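Aldo-keto reductase 1 (Coptotermes gestroi, PDB 5KET) probably catalyses NADP-dependent reduction of carbonyl compounds, as an aldo-keto reductase built on a TIM barrel with the cofactor bound at one end. Local coordinates at residues A55-N60 against D131-R136; L88-N93 against V123-K128; N192-L197 against C218-I223; N198-Q203 against F245-D250. One frame throughout, in Å; residues are numbered along the deposited sequence.

Contact 1 (A55-N60 against D131-R136); sequences AFMYQN and DNLWPR. With NAP (NADP nicotinamide-adenine-dinucleotide phosphate), chain C.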
# COMPACT_ATOMS: atom_id res chain seq x y z
N ALA A 55 0.56 -5.67 6.43
CA ALA A 55 1.24 -6.64 5.58
C ALA A 55 1.95 -7.63 6.48
O ALA A 55 2.26 -7.34 7.63
CB ALA A 55 2.24 -5.96 4.65
N PHE A 56 2.18 -8.83 5.93
CA PHE A 56 2.87 -9.83 6.73
C PHE A 56 4.31 -9.41 6.97
O PHE A 56 4.89 -9.75 8.02
CB PHE A 56 2.80 -11.21 6.06
CG PHE A 56 3.56 -12.28 6.81
CD1 PHE A 56 2.96 -13.07 7.79
CD2 PHE A 56 4.89 -12.48 6.52
CE1 PHE A 56 3.69 -14.04 8.48
CE2 PHE A 56 5.61 -13.43 7.18
CZ PHE A 56 5.03 -14.23 8.16
N MET A 57 4.90 -8.66 6.04
CA MET A 57 6.28 -8.25 6.19
C MET A 57 6.45 -7.05 7.13
O MET A 57 7.59 -6.69 7.44
CB MET A 57 6.88 -7.95 4.81
CG MET A 57 8.39 -8.10 4.79
SD MET A 57 9.06 -8.68 3.23
CE MET A 57 8.66 -10.43 3.29
N TYR A 58 5.37 -6.43 7.59
CA TYR A 58 5.49 -5.33 8.54
C TYR A 58 5.60 -5.79 9.98
O TYR A 58 5.98 -4.99 10.85
CB TYR A 58 4.31 -4.36 8.43
CG TYR A 58 4.11 -3.76 7.06
CD1 TYR A 58 5.10 -3.83 6.10
CD2 TYR A 58 2.93 -3.13 6.72
CE1 TYR A 58 4.93 -3.30 4.85
CE2 TYR A 58 2.74 -2.58 5.46
CZ TYR A 58 3.75 -2.67 4.53
OH TYR A 58 3.59 -2.14 3.27
N GLN A 59 5.25 -7.05 10.27
CA GLN A 59 5.36 -7.62 11.61
C GLN A 59 4.60 -6.80 12.66
O GLN A 59 5.07 -6.58 13.77
CB GLN A 59 6.83 -7.79 12.02
CG GLN A 59 7.63 -8.67 11.09
CD GLN A 59 9.12 -8.43 11.25
OE1 GLN A 59 9.94 -9.20 10.76
NE2 GLN A 59 9.48 -7.35 11.92
N ASN A 60 3.40 -6.35 12.29
CA ASN A 60 2.50 -5.68 13.23
C ASN A 60 1.09 -6.25 13.18
O ASN A 60 0.20 -5.73 13.87
CB ASN A 60 2.47 -4.18 12.96
CG ASN A 60 2.24 -3.86 11.50
OD1 ASN A 60 1.43 -4.49 10.83
ND2 ASN A 60 2.95 -2.86 11.00
N ASP A 131 9.43 -17.30 8.83
CA ASP A 131 9.67 -16.00 9.47
C ASP A 131 10.97 -15.36 8.98
O ASP A 131 11.65 -14.68 9.75
CB ASP A 131 9.68 -16.17 10.99
N ASN A 132 11.32 -15.57 7.71
CA ASN A 132 12.58 -15.12 7.12
C ASN A 132 12.27 -14.18 5.96
O ASN A 132 12.36 -14.56 4.79
CB ASN A 132 13.41 -16.31 6.67
CG ASN A 132 14.87 -15.97 6.50
OD1 ASN A 132 15.56 -16.52 5.65
ND2 ASN A 132 15.37 -15.06 7.32
N LEU A 133 11.92 -12.94 6.30
CA LEU A 133 11.44 -12.01 5.27
C LEU A 133 12.53 -11.62 4.29
O LEU A 133 12.23 -11.26 3.14
CB LEU A 133 10.87 -10.77 5.94
CG LEU A 133 9.96 -11.04 7.13
CD1 LEU A 133 9.66 -9.74 7.80
CD2 LEU A 133 8.67 -11.73 6.71
N TRP A 134 13.80 -11.66 4.71
CA TRP A 134 14.94 -11.31 3.85
C TRP A 134 15.92 -12.47 3.93
O TRP A 134 16.77 -12.53 4.83
CB TRP A 134 15.58 -10.00 4.29
CG TRP A 134 14.57 -8.94 4.51
CD1 TRP A 134 14.01 -8.58 5.70
CD2 TRP A 134 13.95 -8.12 3.51
NE1 TRP A 134 13.10 -7.57 5.51
CE2 TRP A 134 13.04 -7.27 4.17
CE3 TRP A 134 14.09 -8.02 2.12
CZ2 TRP A 134 12.27 -6.33 3.49
CZ3 TRP A 134 13.33 -7.08 1.45
CH2 TRP A 134 12.42 -6.25 2.13
N PRO A 135 15.81 -13.43 3.02
CA PRO A 135 16.64 -14.63 3.11
C PRO A 135 18.02 -14.42 2.51
O PRO A 135 18.19 -13.73 1.50
CB PRO A 135 15.84 -15.66 2.30
CG PRO A 135 15.08 -14.83 1.31
CD PRO A 135 14.74 -13.55 2.02
N ARG A 136 19.01 -15.04 3.14
CA ARG A 136 20.40 -14.99 2.71
C ARG A 136 20.93 -16.41 2.53
O ARG A 136 20.30 -17.38 2.94
CB ARG A 136 21.26 -14.21 3.72
CG ARG A 136 20.83 -12.75 3.90
PA NAP C . 3.43 8.63 4.37
O1A NAP C . 2.39 7.99 5.27
O2A NAP C . 3.14 9.51 3.39
O5B NAP C . 4.66 9.16 5.38
C5B NAP C . 4.25 8.93 6.71
C4B NAP C . 5.31 9.59 7.58
O4B NAP C . 4.97 10.95 7.73
C3B NAP C . 5.44 8.92 8.97
O3B NAP C . 6.78 8.95 9.37
C2B NAP C . 4.63 9.86 9.90
O2B NAP C . 5.25 10.12 11.08
C1B NAP C . 4.53 11.19 9.06
N9A NAP C . 3.16 11.69 9.01
C8A NAP C . 1.98 10.94 8.94
N7A NAP C . 0.87 11.72 8.92
C5A NAP C . 1.37 13.03 8.99
C6A NAP C . 0.73 14.28 9.00
N6A NAP C . -0.64 14.37 8.94
N1A NAP C . 1.45 15.44 9.07
C2A NAP C . 2.82 15.29 9.12
N3A NAP C . 3.57 14.17 9.12
C4A NAP C . 2.80 13.03 9.05
O3 NAP C . 4.00 7.37 3.53
PN NAP C . 4.29 6.02 4.29
O1N NAP C . 4.24 6.03 5.75
O2N NAP C . 5.37 5.28 3.52
O5D NAP C . 2.90 5.03 3.83
C5D NAP C . 2.84 4.05 4.75
C4D NAP C . 1.79 3.08 4.33
O4D NAP C . 1.98 2.87 2.93
C3D NAP C . 2.18 1.76 5.02
O3D NAP C . 1.39 1.54 6.10
C2D NAP C . 1.83 0.73 3.99
O2D NAP C . 0.52 0.36 4.11
C1D NAP C . 1.96 1.49 2.65
N1N NAP C . 3.24 1.00 2.09
C2N NAP C . 3.21 0.11 1.06
C3N NAP C . 4.38 -0.38 0.53
C7N NAP C . 4.29 -1.32 -0.57
O7N NAP C . 3.22 -1.82 -0.95
N7N NAP C . 5.47 -1.64 -1.20
C4N NAP C . 5.62 0.01 1.05
C5N NAP C . 5.64 0.90 2.11
C6N NAP C . 4.46 1.40 2.63
P2B NAP C . 4.53 9.53 12.61
O1X NAP C . 4.55 8.04 12.29
O2X NAP C . 5.41 10.03 13.73
O3X NAP C . 3.11 10.06 12.44
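Within a turn held by the 3.2 Å bond from Tyr-58 N to Ala-55 O, Phe-56 and Met-57 meet Leu-133, the buried residue at the middle of this largely apolar contact. Leu-133 is touched on all its branches. Leu-133 CD2 meets the Phe-56 ring, 3.5 Å from Phe-56 CE2, while Leu-133 CD1 lies 3.7 Å from Met-57 CG and also has the carbonyl oxygen OE1 of Gln-59 beside it. Met-57 and Leu-133 run past each other in opposite directions. With chi1 at -155° the methionine chain starts out beside its own carbonyl carbon; the bend at chi2 carries SD over one face of Trp-134, and chi3 turns CE back to Leu-133, where Met-57 CE is 3.5 Å from Leu-133 CB. Met-57 SD sits 4.4 Å from the centroid of the Trp-134 six-membered ring, 26° off the normal and displaced toward CZ2, a Met-aromatic contact. Behind Met-57 and Phe-56 lies Pro-89, and Phe-101 meets the Phe-56 ring edge-to-face. Tyr-58 points the other way: Ala-55 CB covers one face of its ring, and its OH is hydrogen-bonded to Lys-87 beside the nicotinamide of NADP. Tyr-58 is the predicted proton donor. The contact sets the loop 126-143 against the loop that follows strand 51-53, consistent with the catalytic end of an aldo-keto reductase barrel.

Contact 2 (L88-N93 against V123-K128); sequences LPPIGN and VGFQYK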
# COMPACT_ATOMS: atom_id res chain seq x y z
N LEU A 88 0.79 -10.49 0.58
CA LEU A 88 1.57 -11.72 0.51
C LEU A 88 3.07 -11.40 0.44
O LEU A 88 3.48 -10.66 -0.47
CB LEU A 88 1.16 -12.55 -0.69
CG LEU A 88 2.04 -13.77 -0.97
CD1 LEU A 88 1.60 -14.95 -0.13
CD2 LEU A 88 2.06 -14.12 -2.46
N PRO A 89 3.88 -11.95 1.33
CA PRO A 89 5.29 -11.54 1.37
C PRO A 89 6.05 -12.01 0.15
O PRO A 89 5.81 -13.12 -0.35
CB PRO A 89 5.82 -12.21 2.65
CG PRO A 89 4.69 -12.86 3.30
CD PRO A 89 3.55 -12.93 2.37
N PRO A 90 7.04 -11.24 -0.32
CA PRO A 90 7.86 -11.67 -1.47
C PRO A 90 8.41 -13.09 -1.33
O PRO A 90 8.72 -13.72 -2.35
CB PRO A 90 8.98 -10.63 -1.51
CG PRO A 90 8.36 -9.40 -0.93
CD PRO A 90 7.39 -9.88 0.12
N ILE A 91 8.50 -13.61 -0.10
CA ILE A 91 8.93 -15.00 0.08
C ILE A 91 7.81 -15.99 -0.18
O ILE A 91 8.01 -17.20 -0.00
CB ILE A 91 9.48 -15.27 1.50
CG1 ILE A 91 8.39 -15.00 2.54
CG2 ILE A 91 10.73 -14.44 1.75
CD1 ILE A 91 8.80 -15.37 3.96
N GLY A 92 6.64 -15.51 -0.59
CA GLY A 92 5.54 -16.40 -0.96
C GLY A 92 5.03 -16.20 -2.37
O GLY A 92 3.91 -16.63 -2.67
N ASN A 93 5.81 -15.58 -3.25
CA ASN A 93 5.40 -15.37 -4.64
C ASN A 93 5.54 -16.66 -5.45
O ASN A 93 6.21 -16.74 -6.48
CB ASN A 93 6.19 -14.24 -5.27
CG ASN A 93 6.11 -13.00 -4.46
OD1 ASN A 93 6.10 -13.06 -3.24
ND2 ASN A 93 6.02 -11.86 -5.12
N VAL A 123 8.47 -9.18 -7.47
CA VAL A 123 9.75 -9.86 -7.37
C VAL A 123 9.68 -10.83 -6.20
O VAL A 123 9.42 -10.43 -5.07
CB VAL A 123 10.90 -8.86 -7.17
CG1 VAL A 123 12.22 -9.60 -6.93
CG2 VAL A 123 11.00 -7.90 -8.36
N GLY A 124 9.89 -12.11 -6.48
CA GLY A 124 9.84 -13.12 -5.44
C GLY A 124 11.18 -13.35 -4.76
O GLY A 124 12.24 -13.20 -5.37
N PHE A 125 11.12 -13.68 -3.48
CA PHE A 125 12.27 -14.20 -2.76
C PHE A 125 12.07 -15.71 -2.63
O PHE A 125 10.94 -16.19 -2.55
CB PHE A 125 12.42 -13.59 -1.36
CG PHE A 125 12.38 -12.09 -1.32
CD1 PHE A 125 12.52 -11.33 -2.47
CD2 PHE A 125 12.19 -11.44 -0.12
CE1 PHE A 125 12.48 -9.95 -2.41
CE2 PHE A 125 12.15 -10.07 -0.05
CZ PHE A 125 12.29 -9.32 -1.21
N GLN A 126 13.17 -16.45 -2.62
CA GLN A 126 13.05 -17.87 -2.37
C GLN A 126 12.68 -18.07 -0.92
O GLN A 126 13.25 -17.46 -0.02
CB GLN A 126 14.35 -18.62 -2.66
CG GLN A 126 15.16 -18.06 -3.77
CD GLN A 126 16.53 -18.66 -3.75
OE1 GLN A 126 16.83 -19.50 -2.92
NE2 GLN A 126 17.39 -18.23 -4.66
N TYR A 127 11.71 -18.94 -0.69
CA TYR A 127 11.26 -19.21 0.67
C TYR A 127 12.35 -20.03 1.34
O TYR A 127 12.54 -21.21 1.05
CB TYR A 127 9.90 -19.92 0.64
CG TYR A 127 9.44 -20.32 2.00
CD1 TYR A 127 8.62 -19.50 2.76
CD2 TYR A 127 9.84 -21.53 2.54
CE1 TYR A 127 8.22 -19.88 4.04
CE2 TYR A 127 9.46 -21.92 3.78
CZ TYR A 127 8.66 -21.11 4.54
OH TYR A 127 8.33 -21.59 5.78
N LYS A 128 13.13 -19.39 2.21
CA LYS A 128 14.14 -20.05 3.02
C LYS A 128 13.70 -20.19 4.47
O LYS A 128 14.49 -20.66 5.31
CB LYS A 128 15.48 -19.30 2.96
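At the mouth of the barrel, the loop that leaves strand 83-88 passes through a short 3-10 segment and lies against the strand 124-125 of a small antiparallel hairpin, Pro-90 meeting Phe-125. One bond joins the backbones: Phe-125 N donates to Pro-90 O over 2.7 Å, nearly straight at 166° but arriving from above the carbonyl plane. The same two residues form a CH-pi contact. Pro-90 CB stands over the centre of the Phe-125 ring, 3.4 Å from its centroid, and the two side chains lie alongside, pointing the same way. Phe-125 CG is anti to the carbonyl carbon (chi1 -51°), which folds the ring back across the proline. Ile-91 comes in at the ring edge instead, with CG2 3.8 Å from Phe-125 CD2, and a CA-H...O contact of 3.5 Å runs from Ile-91 CA to Phe-125 O. Farther along, Ile-91 O lies in the plane of the Tyr-127 ring, 3.4 Å from Tyr-127 CB. Phe-142 and Trp-134 also meet the Phe-125 ring. Pro-90 gives only an acceptor and CH groups to the contact, and beyond its single conventional hydrogen bond the fit depends on CA-H...O, CH-pi and apolar contacts.

Contact 3 (N192-L197 against C218-I223); sequences NLQVEL and CAYAPI. With NAP (NADP nicotinamide-adenine-dinucleotide phosphate), chain C.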
# COMPACT_ATOMS: atom_id res chain seq x y z
N ASN A 192 -7.65 -3.89 -6.87
CA ASN A 192 -6.95 -2.70 -6.40
C ASN A 192 -5.47 -2.83 -6.72
O ASN A 192 -4.90 -3.92 -6.62
CB ASN A 192 -7.17 -2.50 -4.89
CG ASN A 192 -6.30 -1.39 -4.32
OD1 ASN A 192 -6.59 -0.21 -4.49
ND2 ASN A 192 -5.24 -1.78 -3.61
N LEU A 193 -4.86 -1.72 -7.13
CA LEU A 193 -3.43 -1.61 -7.32
C LEU A 193 -2.90 -0.63 -6.29
O LEU A 193 -3.43 0.48 -6.15
CB LEU A 193 -3.08 -1.10 -8.71
CG LEU A 193 -1.59 -0.76 -8.88
CD1 LEU A 193 -0.75 -2.01 -8.71
CD2 LEU A 193 -1.33 -0.07 -10.19
N GLN A 194 -1.86 -1.02 -5.56
CA GLN A 194 -1.28 -0.15 -4.54
C GLN A 194 0.15 0.16 -4.94
O GLN A 194 1.03 -0.72 -4.89
CB GLN A 194 -1.37 -0.77 -3.15
CG GLN A 194 -0.27 -0.30 -2.22
CD GLN A 194 -0.56 -0.63 -0.77
OE1 GLN A 194 -1.64 -1.06 -0.43
NE2 GLN A 194 0.44 -0.49 0.08
N VAL A 195 0.39 1.40 -5.36
CA VAL A 195 1.69 1.85 -5.80
C VAL A 195 2.02 3.15 -5.08
O VAL A 195 1.16 3.78 -4.46
CB VAL A 195 1.75 2.08 -7.33
CG1 VAL A 195 1.72 0.74 -8.06
CG2 VAL A 195 0.61 2.96 -7.76
N GLU A 196 3.28 3.53 -5.14
CA GLU A 196 3.70 4.83 -4.63
C GLU A 196 3.07 5.94 -5.47
O GLU A 196 3.03 5.85 -6.71
CB GLU A 196 5.22 4.90 -4.63
CG GLU A 196 5.88 6.25 -4.72
CD GLU A 196 7.38 6.18 -4.60
OE1 GLU A 196 7.98 5.08 -4.78
OE2 GLU A 196 8.01 7.24 -4.35
N LEU A 197 2.57 6.98 -4.78
CA LEU A 197 1.81 8.03 -5.43
C LEU A 197 1.62 9.20 -4.48
O LEU A 197 1.14 9.02 -3.35
CB LEU A 197 0.45 7.49 -5.91
CG LEU A 197 -0.42 8.25 -6.92
CD1 LEU A 197 -1.46 7.32 -7.54
CD2 LEU A 197 -1.11 9.45 -6.30
N CYS A 218 -4.83 2.52 -4.92
CA CYS A 218 -4.57 3.02 -3.58
C CYS A 218 -3.16 3.58 -3.54
O CYS A 218 -2.21 2.93 -3.99
CB CYS A 218 -4.73 1.93 -2.53
SG CYS A 218 -4.16 2.47 -0.91
N ALA A 219 -3.02 4.79 -3.00
CA ALA A 219 -1.76 5.51 -3.00
C ALA A 219 -1.09 5.34 -1.64
O ALA A 219 -1.63 5.78 -0.62
CB ALA A 219 -1.98 6.99 -3.30
N TYR A 220 0.09 4.71 -1.64
CA TYR A 220 0.92 4.69 -0.45
C TYR A 220 2.01 5.75 -0.58
O TYR A 220 2.34 6.21 -1.67
CB TYR A 220 1.52 3.30 -0.20
CG TYR A 220 2.74 2.90 -1.00
CD1 TYR A 220 4.02 3.35 -0.66
CD2 TYR A 220 2.63 2.01 -2.06
CE1 TYR A 220 5.14 2.96 -1.39
CE2 TYR A 220 3.74 1.61 -2.79
CZ TYR A 220 4.98 2.08 -2.45
OH TYR A 220 6.07 1.67 -3.19
N ALA A 221 2.55 6.15 0.57
CA ALA A 221 3.40 7.33 0.68
C ALA A 221 2.70 8.58 0.13
O ALA A 221 3.30 9.33 -0.64
CB ALA A 221 4.74 7.12 -0.01
N PRO A 222 1.46 8.84 0.53
CA PRO A 222 0.70 9.92 -0.11
C PRO A 222 1.16 11.31 0.30
O PRO A 222 0.89 12.27 -0.43
CB PRO A 222 -0.73 9.66 0.34
CG PRO A 222 -0.55 9.09 1.73
CD PRO A 222 0.75 8.31 1.71
N ILE A 223 1.85 11.45 1.43
CA ILE A 223 2.37 12.74 1.84
C ILE A 223 3.90 12.68 1.80
O ILE A 223 4.57 13.32 2.62
CB ILE A 223 1.85 13.16 3.22
CG1 ILE A 223 2.21 12.13 4.28
CG2 ILE A 223 0.36 13.34 3.17
CD1 ILE A 223 1.68 12.42 5.65
PA NAP C . 3.43 8.63 4.37
O1A NAP C . 2.39 7.99 5.27
O2A NAP C . 3.14 9.51 3.39
O5B NAP C . 4.66 9.16 5.38
C5B NAP C . 4.25 8.93 6.71
C4B NAP C . 5.31 9.59 7.58
O4B NAP C . 4.97 10.95 7.73
C3B NAP C . 5.44 8.92 8.97
O3B NAP C . 6.78 8.95 9.37
C2B NAP C . 4.63 9.86 9.90
O2B NAP C . 5.25 10.12 11.08
C1B NAP C . 4.53 11.19 9.06
N9A NAP C . 3.16 11.69 9.01
C8A NAP C . 1.98 10.94 8.94
N7A NAP C . 0.87 11.72 8.92
C5A NAP C . 1.37 13.03 8.99
C6A NAP C . 0.73 14.28 9.00
N6A NAP C . -0.64 14.37 8.94
N1A NAP C . 1.45 15.44 9.07
C2A NAP C . 2.82 15.29 9.12
N3A NAP C . 3.57 14.17 9.12
C4A NAP C . 2.80 13.03 9.05
O3 NAP C . 4.00 7.37 3.53
PN NAP C . 4.29 6.02 4.29
O1N NAP C . 4.24 6.03 5.75
O2N NAP C . 5.37 5.28 3.52
O5D NAP C . 2.90 5.03 3.83
C5D NAP C . 2.84 4.05 4.75
C4D NAP C . 1.79 3.08 4.33
O4D NAP C . 1.98 2.87 2.93
C3D NAP C . 2.18 1.76 5.02
O3D NAP C . 1.39 1.54 6.10
C2D NAP C . 1.83 0.73 3.99
O2D NAP C . 0.52 0.36 4.11
C1D NAP C . 1.96 1.49 2.65
N1N NAP C . 3.24 1.00 2.09
C2N NAP C . 3.21 0.11 1.06
C3N NAP C . 4.38 -0.38 0.53
C7N NAP C . 4.29 -1.32 -0.57
O7N NAP C . 3.22 -1.82 -0.95
N7N NAP C . 5.47 -1.64 -1.20
C4N NAP C . 5.62 0.01 1.05
C5N NAP C . 5.64 0.90 2.11
C6N NAP C . 4.46 1.40 2.63
P2B NAP C . 4.53 9.53 12.61
O1X NAP C . 4.55 8.04 12.29
O2X NAP C . 5.41 10.03 13.73
O3X NAP C . 3.11 10.06 12.44
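Backbone pairing joins strand 192-196 to strand 216-220 side by side in parallel, Gln-194 opposite Cys-218 and Val-195 opposite Ala-219. Cys-218 N donates to Leu-193 O (2.8 Å), Tyr-220 N to Val-195 O and Leu-197 N to Tyr-220 O, while the bond from Val-195 N to Cys-218 O is weak. Helix 204-212 connects the two strands, a beta-alpha-beta crossover of the TIM barrel. Apolar contact adds Leu-197 CB against Ala-219 CB at 3.6 Å. The aromatic part rests on Tyr-220. Its chi1 of 80° puts CG between the backbone N and the carbonyl carbon, and the ring thereby lies between protein and cofactor: Glu-196 CA is over the centre of one face, 3.6 Å above the plane, and NADP C3N over the centre of the other, 3.7 Å above it. Gln-194 CG approaches the ring edge, and Asn-173 is hydrogen-bonded to the phenol OH. A leucine in place of Tyr-220 would probably leave the nicotinamide without its flat support and Asn-173 without this partner. Beyond the strand the chain turns to the pyrophosphate, where Ile-223 N donates to NADP O2A over 3.0 Å and Ala-221 N makes a weak bond to O5D. The cofactor is thus met by unlike means at its nicotinamide, a ring face, and at its pyrophosphate, where the Ile-223 N-H is likely to offset some negative charge at O2A.

Contact 4 (N198-Q203 against F245-D250); sequences NVYFQQ and FDPLTD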
# COMPACT_ATOMS: atom_id res chain seq x y z
N ASN A 198 1.96 10.40 -4.95
CA ASN A 198 1.73 11.66 -4.26
C ASN A 198 1.90 12.78 -5.30
O ASN A 198 1.97 12.51 -6.50
CB ASN A 198 2.68 11.82 -3.07
CG ASN A 198 4.13 11.64 -3.46
OD1 ASN A 198 4.56 12.08 -4.53
ND2 ASN A 198 4.90 11.00 -2.58
N VAL A 199 1.95 14.03 -4.85
CA VAL A 199 2.02 15.11 -5.83
C VAL A 199 3.38 15.17 -6.51
O VAL A 199 3.50 15.78 -7.58
CB VAL A 199 1.68 16.48 -5.21
CG1 VAL A 199 0.30 16.46 -4.58
CG2 VAL A 199 2.76 16.90 -4.21
N TYR A 200 4.42 14.57 -5.92
CA TYR A 200 5.71 14.49 -6.59
C TYR A 200 5.83 13.30 -7.53
O TYR A 200 6.77 13.25 -8.33
CB TYR A 200 6.85 14.45 -5.56
CG TYR A 200 7.12 15.78 -4.89
CD1 TYR A 200 6.55 16.95 -5.39
CD2 TYR A 200 7.94 15.86 -3.77
CE1 TYR A 200 6.80 18.17 -4.78
CE2 TYR A 200 8.19 17.08 -3.16
CZ TYR A 200 7.62 18.23 -3.67
OH TYR A 200 7.86 19.44 -3.07
N PHE A 201 4.88 12.35 -7.45
CA PHE A 201 4.87 11.08 -8.16
C PHE A 201 3.40 10.70 -8.38
O PHE A 201 2.87 9.75 -7.81
CB PHE A 201 5.63 10.01 -7.37
CG PHE A 201 6.02 8.81 -8.18
CD1 PHE A 201 6.78 8.94 -9.33
CD2 PHE A 201 5.65 7.54 -7.77
CE1 PHE A 201 7.13 7.83 -10.06
CE2 PHE A 201 6.00 6.43 -8.49
CZ PHE A 201 6.74 6.57 -9.64
N GLN A 202 2.72 11.46 -9.24
CA GLN A 202 1.27 11.34 -9.35
C GLN A 202 0.81 10.10 -10.13
O GLN A 202 -0.37 9.74 -10.04
CB GLN A 202 0.69 12.60 -10.00
CG GLN A 202 0.81 13.82 -9.13
CD GLN A 202 0.51 15.11 -9.86
OE1 GLN A 202 1.02 16.17 -9.51
NE2 GLN A 202 -0.31 15.02 -10.89
N GLN A 203 1.70 9.47 -10.90
CA GLN A 203 1.39 8.24 -11.62
C GLN A 203 0.18 8.43 -12.52
O GLN A 203 -0.69 7.56 -12.62
CB GLN A 203 1.18 7.05 -10.67
CG GLN A 203 2.40 6.68 -9.84
CD GLN A 203 3.09 5.42 -10.32
OE1 GLN A 203 3.33 5.25 -11.52
NE2 GLN A 203 3.44 4.54 -9.39
N PHE A 245 13.14 15.34 -1.19
CA PHE A 245 12.13 16.30 -1.63
C PHE A 245 10.90 16.16 -0.75
O PHE A 245 10.24 15.12 -0.78
CB PHE A 245 11.74 16.08 -3.08
CG PHE A 245 12.77 16.55 -4.05
CD1 PHE A 245 13.81 15.72 -4.42
CD2 PHE A 245 12.70 17.82 -4.58
CE1 PHE A 245 14.76 16.14 -5.32
CE2 PHE A 245 13.66 18.26 -5.47
CZ PHE A 245 14.69 17.41 -5.84
N ASP A 246 10.57 17.22 -0.01
CA ASP A 246 9.45 17.11 0.92
C ASP A 246 8.23 17.85 0.37
O ASP A 246 8.20 19.09 0.39
CB ASP A 246 9.84 17.65 2.29
CG ASP A 246 8.92 17.16 3.39
OD1 ASP A 246 7.86 16.57 3.07
OD2 ASP A 246 9.26 17.37 4.57
N PRO A 247 7.21 17.14 -0.10
CA PRO A 247 6.00 17.81 -0.62
C PRO A 247 5.19 18.55 0.44
O PRO A 247 4.27 19.29 0.08
CB PRO A 247 5.19 16.66 -1.24
CG PRO A 247 5.70 15.43 -0.55
CD PRO A 247 7.12 15.68 -0.19
N LEU A 248 5.49 18.37 1.72
CA LEU A 248 4.88 19.22 2.73
C LEU A 248 5.64 20.52 2.94
O LEU A 248 5.09 21.45 3.55
CB LEU A 248 4.79 18.47 4.06
CG LEU A 248 4.20 17.06 3.99
CD1 LEU A 248 4.83 16.21 5.05
CD2 LEU A 248 2.71 17.12 4.12
N THR A 249 6.88 20.61 2.47
CA THR A 249 7.61 21.87 2.52
C THR A 249 7.45 22.69 1.25
O THR A 249 7.88 23.84 1.23
CB THR A 249 9.11 21.64 2.76
OG1 THR A 249 9.73 21.20 1.54
CG2 THR A 249 9.30 20.63 3.87
N ASP A 250 6.87 22.11 0.20
CA ASP A 250 6.79 22.81 -1.08
C ASP A 250 5.94 24.07 -0.93
O ASP A 250 4.85 24.02 -0.35
CB ASP A 250 6.20 21.90 -2.16
CG ASP A 250 6.26 22.52 -3.54
OD1 ASP A 250 5.79 23.66 -3.72
OD2 ASP A 250 6.79 21.86 -4.46
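Tyr-200, in the type I beta turn of Asn-198 to Phe-201 at the end of a barrel strand, reaches across to Pro-247 and Asp-250 of the loop before helix 251-260. Its CB leads toward that loop, and CG is anti to the carbonyl carbon (chi1 -74°). On the ring, CD2 lies 3.7 Å from Pro-247 CD. Next, CE2 meets Phe-245 CB, also at 3.7 Å, and the proline ring beside it. Pro-247 CB stands over the ring face in a CH-pi contact, 3.8 Å from the centroid and 18° off the normal, while Val-199 CG2 touches the same CB. At the tip, OH donates 3.0 Å to Asp-250 OD2 on its anti lone pair, with the ring and carboxylate planes 51° apart. The other oxygen, OD1, caps helix 251-260 at Val-252 N, and Lys-313 adds a cation-pi contact to the tyrosine ring. A valine at Tyr-200 is likely to open a gap beside Pro-247 and leave Asp-250 OD2 without its phenol partner. Around the proline, Asp-246 forms an Asx turn through OD1 and Leu-248 N, and its backbone O accepts both Thr-249 N at 2.9 Å and Thr-249 OG1 at 2.8 Å.

In the fold
Contact 3 is the core one, two neighbouring barrel strands held by backbone bonds, one of them weak, and fully buried, whereas the others involve loops at the catalytic end, contact 2 with a short strand. Contacts 1 and 2 touch: Pro-89 packs on Phe-56 and Met-57, Phe-125 meets Leu-133, and along the chain contact 2 is nested within contact 1. Contact 1 is a surface contact with no hydrogen bond across it; contact 2 is buried and has one. Contact 4, partly buried, continues the chain of contact 3, with Asn-198 and Gln-203 probably bonded to Ala-221 O and Glu-196 O, and swaps sheet pairing for a phenol-carboxylate bond and a proline over a ring. Contacts 1 and 3 both reach NADP.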